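Local coordinates for cell division control protein Cdc48 (Mycobacterium smegmatis, PDB 5E7P) that is an AAA-family ATPase that binds ADP and probably binds and hydrolyses ATP, at residues A[191-196]-A[270-275]; A[275-280]-A[324-329]. All blocks are in the same frame, centred on the assembly; numbering follows the deposited sequence.

Interaction 1. Residues A[191-196]-A[270-275]; sequences VQPNSV and GPAGVG. With ADP (adenosine-5'-diphosphate), chain C.
O3B of the ADP beta-phosphate is gripped by three donors: Gly275 N binds it at 2.8 Å, and the backbone N and NZ of Lys276 bind it too. Gly275 N also donates, weakly, to the bridging O3A. O1B accepts the backbone N-H of Gly273, 2.9 Å from Gly273 N, and the ring of Pro193 packs beside the same oxygen, with Pro193 CB 3.7 Å from ADP O1B. The proline ring also leans on the turn that holds the phosphate: Pro193 CG lies 4.0 Å from Ala272 CB, and Pro193 CD is just as near to that methyl. The contact between the two loops is small and apolar.

A type II turn from Pro271 to Val274 aims the N-H of Gly273 at the phosphate. Val274 CG1, set between its own N and carbonyl carbon (chi1 80°), comes to 3.8 Å from ADP O3B. On the other loop, a type I turn from Gln192 to Ser195 presents the proline; it is fastened by a bond of 3.0 Å from Gln192 N to Ser195 OG. Gly270 and Gly275 adopt backbone angles that call for glycine, and Gly273 has positive phi, as suits the phosphate-binding P-loop (Walker A motif) of the AAA nucleotide pocket.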
ATOM      1  N   VAL A 191      -8.125  -0.985  -8.978  1.00 33.80           N
ATOM      2  CA  VAL A 191      -7.683  -2.344  -9.265  1.00 31.32           C
ATOM      3  C   VAL A 191      -6.453  -2.709  -8.438  1.00 30.11           C
ATOM      4  O   VAL A 191      -5.393  -2.095  -8.568  1.00 30.99           O
ATOM      5  CB  VAL A 191      -7.383  -2.550 -10.761  1.00 29.11           C
ATOM      6  CG1 VAL A 191      -6.955  -3.983 -11.022  1.00 25.15           C
ATOM      7  CG2 VAL A 191      -8.601  -2.187 -11.604  1.00 28.34           C
ATOM      8  N   GLN A 192      -6.614  -3.710  -7.584  1.00 28.07           N
ATOM      9  CA  GLN A 192      -5.552  -4.164  -6.700  1.00 26.01           C
ATOM     10  C   GLN A 192      -5.118  -5.578  -7.097  1.00 28.91           C
ATOM     11  O   GLN A 192      -5.808  -6.243  -7.868  1.00 33.47           O
ATOM     12  CB  GLN A 192      -6.046  -4.135  -5.252  1.00 23.35           C
ATOM     13  CG  GLN A 192      -6.450  -2.755  -4.774  1.00 23.91           C
ATOM     14  CD  GLN A 192      -5.285  -1.779  -4.777  1.00 23.37           C
ATOM     15  OE1 GLN A 192      -4.165  -2.138  -4.413  1.00 23.76           O
ATOM     16  NE2 GLN A 192      -5.542  -0.542  -5.194  1.00 21.67           N
ATOM     17  N   PRO A 193      -3.958  -6.035  -6.595  1.00 26.72           N
ATOM     18  CA  PRO A 193      -3.539  -7.410  -6.891  1.00 26.48           C
ATOM     19  C   PRO A 193      -4.542  -8.461  -6.403  1.00 30.45           C
ATOM     20  O   PRO A 193      -4.639  -9.529  -7.003  1.00 31.19           O
ATOM     21  CB  PRO A 193      -2.230  -7.541  -6.120  1.00 22.93           C
ATOM     22  CG  PRO A 193      -1.694  -6.151  -6.067  1.00 23.41           C
ATOM     23  CD  PRO A 193      -2.891  -5.264  -5.931  1.00 24.56           C
ATOM     24  N   ASN A 194      -5.273  -8.160  -5.335  1.00 32.84           N
ATOM     25  CA  ASN A 194      -6.291  -9.078  -4.827  1.00 31.98           C
ATOM     26  C   ASN A 194      -7.663  -8.843  -5.459  1.00 30.81           C
ATOM     27  O   ASN A 194      -8.670  -9.378  -5.000  1.00 31.48           O
ATOM     28  CB  ASN A 194      -6.382  -9.010  -3.296  1.00 31.08           C
ATOM     29  CG  ASN A 194      -6.682  -7.612  -2.786  1.00 29.73           C
ATOM     30  OD1 ASN A 194      -6.945  -6.699  -3.564  1.00 30.79           O
ATOM     31  ND2 ASN A 194      -6.649  -7.444  -1.469  1.00 27.48           N
ATOM     32  N   SER A 195      -7.696  -8.031  -6.509  1.00 29.81           N
ATOM     33  CA  SER A 195      -8.924  -7.819  -7.261  1.00 31.13           C
ATOM     34  C   SER A 195      -9.015  -8.849  -8.372  1.00 31.08           C
ATOM     35  O   SER A 195      -8.021  -9.482  -8.722  1.00 32.89           O
ATOM     36  CB  SER A 195      -8.954  -6.413  -7.866  1.00 33.18           C
ATOM     37  OG  SER A 195      -8.962  -5.417  -6.859  1.00 32.65           O
ATOM     38  N   VAL A 196     -10.212  -9.020  -8.919  1.00 29.36           N
ATOM     39  CA  VAL A 196     -10.378  -9.812 -10.129  1.00 29.13           C
ATOM     40  C   VAL A 196     -11.011  -8.949 -11.217  1.00 33.05           C
ATOM     41  O   VAL A 196     -11.990  -8.247 -10.974  1.00 36.03           O
ATOM     42  CB  VAL A 196     -11.205 -11.100  -9.878  1.00 53.08           C
ATOM     43  CG1 VAL A 196     -12.553 -10.779  -9.243  1.00 53.55           C
ATOM     44  CG2 VAL A 196     -11.384 -11.884 -11.171  1.00 54.71           C
ATOM     45  N   GLY A 270       3.015  -8.508   2.955  1.00 21.99           N
ATOM     46  CA  GLY A 270       3.818  -7.378   2.531  1.00 23.20           C
ATOM     47  C   GLY A 270       3.050  -6.520   1.542  1.00 25.62           C
ATOM     48  O   GLY A 270       2.010  -6.940   1.036  1.00 26.85           O
ATOM     49  N   PRO A 271       3.567  -5.316   1.253  1.00 26.74           N
ATOM     50  CA  PRO A 271       2.910  -4.310   0.407  1.00 27.72           C
ATOM     51  C   PRO A 271       2.393  -4.865  -0.922  1.00 28.15           C
ATOM     52  O   PRO A 271       2.955  -5.813  -1.468  1.00 28.43           O
ATOM     53  CB  PRO A 271       4.026  -3.295   0.152  1.00 27.15           C
ATOM     54  CG  PRO A 271       4.911  -3.420   1.338  1.00 27.05           C
ATOM     55  CD  PRO A 271       4.905  -4.876   1.686  1.00 26.96           C
ATOM     56  N   ALA A 272       1.325  -4.265  -1.434  1.00 27.42           N
ATOM     57  CA  ALA A 272       0.725  -4.710  -2.684  1.00 27.43           C
ATOM     58  C   ALA A 272       1.691  -4.536  -3.853  1.00 27.07           C
ATOM     59  O   ALA A 272       2.249  -3.460  -4.049  1.00 26.04           O
ATOM     60  CB  ALA A 272      -0.579  -3.956  -2.944  1.00 25.32           C
ATOM     61  N   GLY A 273       1.889  -5.603  -4.620  1.00 28.43           N
ATOM     62  CA  GLY A 273       2.747  -5.554  -5.789  1.00 26.18           C
ATOM     63  C   GLY A 273       4.223  -5.532  -5.453  1.00 25.08           C
ATOM     64  O   GLY A 273       5.056  -5.228  -6.309  1.00 24.48           O
ATOM     65  N   VAL A 274       4.554  -5.848  -4.205  1.00 22.33           N
ATOM     66  CA  VAL A 274       5.949  -5.863  -3.787  1.00 23.91           C
ATOM     67  C   VAL A 274       6.679  -7.071  -4.379  1.00 26.29           C
ATOM     68  O   VAL A 274       7.904  -7.069  -4.500  1.00 25.21           O
ATOM     69  CB  VAL A 274       6.090  -5.845  -2.251  1.00 25.44           C
ATOM     70  CG1 VAL A 274       5.864  -7.234  -1.676  1.00 27.33           C
ATOM     71  CG2 VAL A 274       7.459  -5.314  -1.851  1.00 23.73           C
ATOM     72  N   GLY A 275       5.917  -8.095  -4.761  1.00 27.54           N
ATOM     73  CA  GLY A 275       6.483  -9.275  -5.390  1.00 26.65           C
ATOM     74  C   GLY A 275       6.337 -10.544  -4.571  1.00 27.67           C
ATOM     75  O   GLY A 275       7.205 -11.413  -4.611  1.00 30.18           O
TER
HETATM   76  PB  ADP C 901       2.368  -9.271  -4.989  1.00 24.57           P
HETATM   77  O1B ADP C 901       1.141  -8.399  -4.976  1.00 25.92           O
HETATM   78  O2B ADP C 901       2.080 -10.734  -5.186  1.00 26.08           O
HETATM   79  O3B ADP C 901       3.357  -8.986  -3.892  1.00 24.14           O
HETATM   80  PA  ADP C 901       3.498  -9.855  -7.512  1.00 33.17           P
HETATM   81  O1A ADP C 901       2.241 -10.206  -8.266  1.00 32.78           O
HETATM   82  O2A ADP C 901       4.344 -10.960  -6.932  1.00 32.95           O
HETATM   83  O3A ADP C 901       3.079  -8.810  -6.358  1.00 29.38           O
HETATM   84  O5' ADP C 901       4.384  -8.938  -8.479  1.00 31.27           O
HETATM   85  C5' ADP C 901       3.966  -7.598  -8.707  1.00 41.58           C
HETATM   86  C4' ADP C 901       4.021  -7.372 -10.209  1.00 45.39           C
HETATM   87  O4' ADP C 901       5.362  -7.067 -10.583  1.00 48.13           O
HETATM   88  C3' ADP C 901       3.603  -8.630 -10.953  1.00 46.52           C
HETATM   89  O3' ADP C 901       2.576  -8.318 -11.901  1.00 45.93           O
HETATM   90  C2' ADP C 901       4.845  -9.114 -11.673  1.00 49.79           C
HETATM   91  O2' ADP C 901       4.533  -9.416 -13.036  1.00 52.88           O
HETATM   92  C1' ADP C 901       5.826  -7.958 -11.596  1.00 49.97           C
HETATM   93  N9  ADP C 901       7.186  -8.416 -11.226  1.00 50.34           N
HETATM   94  C8  ADP C 901       7.584  -8.809 -10.001  1.00 48.44           C
HETATM   95  N7  ADP C 901       8.898  -9.153 -10.008  1.00 49.86           N
HETATM   96  C5  ADP C 901       9.358  -8.969 -11.260  1.00 52.71           C
HETATM   97  C6  ADP C 901      10.650  -9.137 -11.968  1.00 57.38           C
HETATM   98  N6  ADP C 901      11.750  -9.583 -11.317  1.00 58.67           N
HETATM   99  N1  ADP C 901      10.697  -8.835 -13.286  1.00 59.07           N
HETATM  100  C2  ADP C 901       9.615  -8.393 -13.951  1.00 57.26           C
HETATM  101  N3  ADP C 901       8.415  -8.215 -13.370  1.00 54.98           N
HETATM  102  C4  ADP C 901       8.224  -8.483 -12.056  1.00 52.32           C

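Interaction 2. Residues A[275-280]-A[324-329]; sequences GKATMV and FIADVD. With ADP (adenosine-5'-diphosphate), chain C.
Val280 lies over one face of the Phe324 ring, joining the helix that follows the Walker A P-loop to the strand bearing the Walker B region of the AAA fold. Val280 CG1, anti to its backbone N (chi1 179°), sits over the centre of the Phe324 ring in a CH-pi contact, 3.8 Å from the centroid and 13° off the normal. Backbone N of Ala326 lies above the opposite face, toward the rim, while Ala277 CB reaches the ring edge in its plane, 3.9 Å from Phe324 CZ.

Lys276 follows the phosphate. Its CB and CG run beside ADP O3B; CD draws a little away, then bends at chi3 and chi4 bring CE and the ammonium back, and NZ donates to O3B at 2.8 Å. NZ also bonds Gly270 O, which helps fix its position. Lys276 N grips O3B as well, nearly straight at 171°, and the next two amides of the helix start serve other oxygens: Ala277 N reaches O2B at 2.9 Å, Thr278 N reaches O2A.

By sequence, Ala326 and Asp327 stand where Walker B usually carries Asp and Glu. A water accepts from Lys276 NZ at 2.9 Å, donates to O1B, and makes a weak bond of 3.4 Å to Asp327 OD1.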
ATOM      1  N   GLY A 275       5.917  -8.095  -4.761  1.00 27.54           N
ATOM      2  CA  GLY A 275       6.483  -9.275  -5.390  1.00 26.65           C
ATOM      3  C   GLY A 275       6.337 -10.544  -4.571  1.00 27.67           C
ATOM      4  O   GLY A 275       7.205 -11.413  -4.611  1.00 30.18           O
ATOM      5  N   LYS A 276       5.236 -10.660  -3.835  1.00 25.81           N
ATOM      6  CA  LYS A 276       5.004 -11.829  -2.992  1.00 24.15           C
ATOM      7  C   LYS A 276       4.759 -13.107  -3.801  1.00 23.56           C
ATOM      8  O   LYS A 276       5.344 -14.152  -3.519  1.00 21.57           O
ATOM      9  CB  LYS A 276       3.839 -11.579  -2.036  1.00 23.88           C
ATOM     10  CG  LYS A 276       4.061 -10.426  -1.078  1.00 24.09           C
ATOM     11  CD  LYS A 276       2.861 -10.253  -0.160  1.00 24.68           C
ATOM     12  CE  LYS A 276       1.607  -9.917  -0.941  1.00 23.49           C
ATOM     13  NZ  LYS A 276       1.717  -8.598  -1.624  1.00 21.14           N
ATOM     14  N   ALA A 277       3.891 -13.022  -4.802  1.00 25.27           N
ATOM     15  CA  ALA A 277       3.550 -14.188  -5.611  1.00 24.46           C
ATOM     16  C   ALA A 277       4.723 -14.617  -6.484  1.00 26.63           C
ATOM     17  O   ALA A 277       4.978 -15.808  -6.658  1.00 31.42           O
ATOM     18  CB  ALA A 277       2.317 -13.908  -6.463  1.00 21.01           C
ATOM     19  N   THR A 278       5.439 -13.639  -7.028  1.00 26.13           N
ATOM     20  CA  THR A 278       6.614 -13.912  -7.847  1.00 28.96           C
ATOM     21  C   THR A 278       7.698 -14.625  -7.039  1.00 30.76           C
ATOM     22  O   THR A 278       8.366 -15.533  -7.538  1.00 31.58           O
ATOM     23  CB  THR A 278       7.178 -12.613  -8.458  1.00 29.70           C
ATOM     24  OG1 THR A 278       6.200 -12.034  -9.333  1.00 30.60           O
ATOM     25  CG2 THR A 278       8.450 -12.892  -9.244  1.00 29.77           C
ATOM     26  N   MET A 279       7.862 -14.218  -5.783  1.00 30.15           N
ATOM     27  CA  MET A 279       8.827 -14.861  -4.898  1.00 29.67           C
ATOM     28  C   MET A 279       8.482 -16.333  -4.678  1.00 30.30           C
ATOM     29  O   MET A 279       9.360 -17.193  -4.697  1.00 31.90           O
ATOM     30  CB  MET A 279       8.898 -14.143  -3.548  1.00 27.10           C
ATOM     31  CG  MET A 279       9.808 -14.843  -2.545  1.00 26.90           C
ATOM     32  SD  MET A 279       9.803 -14.130  -0.891  1.00 47.46           S
ATOM     33  CE  MET A 279       8.230 -14.710  -0.268  1.00 31.26           C
ATOM     34  N   VAL A 280       7.199 -16.610  -4.469  1.00 29.08           N
ATOM     35  CA  VAL A 280       6.739 -17.971  -4.204  1.00 28.56           C
ATOM     36  C   VAL A 280       6.973 -18.885  -5.404  1.00 30.90           C
ATOM     37  O   VAL A 280       7.445 -20.013  -5.253  1.00 33.70           O
ATOM     38  CB  VAL A 280       5.250 -18.002  -3.796  1.00 26.81           C
ATOM     39  CG1 VAL A 280       4.792 -19.433  -3.555  1.00 27.67           C
ATOM     40  CG2 VAL A 280       5.021 -17.154  -2.551  1.00 22.11           C
ATOM     41  N   PHE A 324      -0.402 -23.517  -3.969  1.00 26.68           N
ATOM     42  CA  PHE A 324      -0.207 -22.079  -3.836  1.00 24.73           C
ATOM     43  C   PHE A 324      -1.464 -21.290  -4.194  1.00 27.75           C
ATOM     44  O   PHE A 324      -1.995 -21.408  -5.299  1.00 30.71           O
ATOM     45  CB  PHE A 324       0.989 -21.618  -4.683  1.00 23.40           C
ATOM     46  CG  PHE A 324       1.123 -20.123  -4.792  1.00 24.74           C
ATOM     47  CD1 PHE A 324       1.023 -19.313  -3.669  1.00 23.84           C
ATOM     48  CD2 PHE A 324       1.369 -19.525  -6.019  1.00 26.45           C
ATOM     49  CE1 PHE A 324       1.148 -17.937  -3.773  1.00 24.55           C
ATOM     50  CE2 PHE A 324       1.499 -18.149  -6.128  1.00 26.19           C
ATOM     51  CZ  PHE A 324       1.388 -17.355  -5.005  1.00 24.68           C
ATOM     52  N   ILE A 325      -1.933 -20.487  -3.244  1.00 26.68           N
ATOM     53  CA  ILE A 325      -3.054 -19.588  -3.488  1.00 26.98           C
ATOM     54  C   ILE A 325      -2.605 -18.133  -3.383  1.00 26.18           C
ATOM     55  O   ILE A 325      -2.333 -17.630  -2.292  1.00 24.65           O
ATOM     56  CB  ILE A 325      -4.229 -19.846  -2.519  1.00 24.79           C
ATOM     57  CG1 ILE A 325      -4.729 -21.284  -2.662  1.00 27.36           C
ATOM     58  CG2 ILE A 325      -5.362 -18.880  -2.794  1.00 22.60           C
ATOM     59  CD1 ILE A 325      -5.855 -21.636  -1.717  1.00 27.52           C
ATOM     60  N   ALA A 326      -2.519 -17.468  -4.529  1.00 28.10           N
ATOM     61  CA  ALA A 326      -2.130 -16.066  -4.569  1.00 28.90           C
ATOM     62  C   ALA A 326      -3.282 -15.186  -4.096  1.00 31.54           C
ATOM     63  O   ALA A 326      -4.406 -15.309  -4.585  1.00 34.30           O
ATOM     64  CB  ALA A 326      -1.702 -15.672  -5.974  1.00 28.78           C
ATOM     65  N   ASP A 327      -2.992 -14.313  -3.134  1.00 30.80           N
ATOM     66  CA  ASP A 327      -3.976 -13.374  -2.600  1.00 32.85           C
ATOM     67  C   ASP A 327      -5.209 -14.092  -2.049  1.00 33.77           C
ATOM     68  O   ASP A 327      -6.325 -13.942  -2.554  1.00 33.35           O
ATOM     69  CB  ASP A 327      -4.347 -12.322  -3.650  1.00 35.19           C
ATOM     70  CG  ASP A 327      -3.128 -11.583  -4.183  1.00 36.47           C
ATOM     71  OD1 ASP A 327      -2.611 -10.692  -3.473  1.00 36.02           O
ATOM     72  OD2 ASP A 327      -2.680 -11.899  -5.307  1.00 36.31           O
ATOM     73  N   VAL A 328      -4.978 -14.864  -0.992  1.00 33.03           N
ATOM     74  CA  VAL A 328      -5.991 -15.720  -0.393  1.00 32.64           C
ATOM     75  C   VAL A 328      -7.027 -14.913   0.398  1.00 32.20           C
ATOM     76  O   VAL A 328      -8.069 -15.438   0.791  1.00 33.34           O
ATOM     77  CB  VAL A 328      -5.325 -16.792   0.511  1.00 25.45           C
ATOM     78  CG1 VAL A 328      -4.779 -16.156   1.781  1.00 22.90           C
ATOM     79  CG2 VAL A 328      -6.292 -17.934   0.836  1.00 25.31           C
ATOM     80  N   ASP A 329      -6.756 -13.631   0.620  1.00 30.47           N
ATOM     81  CA  ASP A 329      -7.696 -12.796   1.367  1.00 29.94           C
ATOM     82  C   ASP A 329      -8.986 -12.536   0.586  1.00 28.59           C
ATOM     83  O   ASP A 329     -10.015 -12.202   1.168  1.00 29.56           O
ATOM     84  CB  ASP A 329      -7.047 -11.481   1.811  1.00 30.99           C
ATOM     85  CG  ASP A 329      -6.396 -10.734   0.665  1.00 30.85           C
ATOM     86  OD1 ASP A 329      -5.776 -11.389  -0.199  1.00 29.89           O
ATOM     87  OD2 ASP A 329      -6.506  -9.490   0.633  1.00 31.24           O
TER
HETATM   88  PB  ADP C 901       2.368  -9.271  -4.989  1.00 24.57           P
HETATM   89  O1B ADP C 901       1.141  -8.399  -4.976  1.00 25.92           O
HETATM   90  O2B ADP C 901       2.080 -10.734  -5.186  1.00 26.08           O
HETATM   91  O3B ADP C 901       3.357  -8.986  -3.892  1.00 24.14           O
HETATM   92  PA  ADP C 901       3.498  -9.855  -7.512  1.00 33.17           P
HETATM   93  O1A ADP C 901       2.241 -10.206  -8.266  1.00 32.78           O
HETATM   94  O2A ADP C 901       4.344 -10.960  -6.932  1.00 32.95           O
HETATM   95  O3A ADP C 901       3.079  -8.810  -6.358  1.00 29.38           O
HETATM   96  O5' ADP C 901       4.384  -8.938  -8.479  1.00 31.27           O
HETATM   97  C5' ADP C 901       3.966  -7.598  -8.707  1.00 41.58           C
HETATM   98  C4' ADP C 901       4.021  -7.372 -10.209  1.00 45.39           C
HETATM   99  O4' ADP C 901       5.362  -7.067 -10.583  1.00 48.13           O
HETATM  100  C3' ADP C 901       3.603  -8.630 -10.953  1.00 46.52           C
HETATM  101  O3' ADP C 901       2.576  -8.318 -11.901  1.00 45.93           O
HETATM  102  C2' ADP C 901       4.845  -9.114 -11.673  1.00 49.79           C
HETATM  103  O2' ADP C 901       4.533  -9.416 -13.036  1.00 52.88           O
HETATM  104  C1' ADP C 901       5.826  -7.958 -11.596  1.00 49.97           C
HETATM  105  N9  ADP C 901       7.186  -8.416 -11.226  1.00 50.34           N
HETATM  106  C8  ADP C 901       7.584  -8.809 -10.001  1.00 48.44           C
HETATM  107  N7  ADP C 901       8.898  -9.153 -10.008  1.00 49.86           N
HETATM  108  C5  ADP C 901       9.358  -8.969 -11.260  1.00 52.71           C
HETATM  109  C6  ADP C 901      10.650  -9.137 -11.968  1.00 57.38           C
HETATM  110  N6  ADP C 901      11.750  -9.583 -11.317  1.00 58.67           N
HETATM  111  N1  ADP C 901      10.697  -8.835 -13.286  1.00 59.07           N
HETATM  112  C2  ADP C 901       9.615  -8.393 -13.951  1.00 57.26           C
HETATM  113  N3  ADP C 901       8.415  -8.215 -13.370  1.00 54.98           N
HETATM  114  C4  ADP C 901       8.224  -8.483 -12.056  1.00 52.32           C
HETATM  115  O   HOH W   1      -0.582  -7.929  -3.267  1.00 26.23           O

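Interactions 1 and 2 lie side by side, their centres about 9 Å apart, and share both Gly275 and the ADP. Along the chain they come in series: the loop at 191-196, the P-loop after strand 265-269, helix 276-283, and then strand 321-326, which belongs to the same mixed sheet as strand 265-269. The two are also joined directly, since Asn194 ND2 probably bonds Asp329 OD2 at 2.9 Å, tying the loop before strand 196-199 to the turn after strand 321-326. The 191-196 loop thus packs against the beta-phosphate through Pro193, while the P-loop and the start of helix 276-283, parts of the AAA core, bind both phosphates by hydrogen bonds.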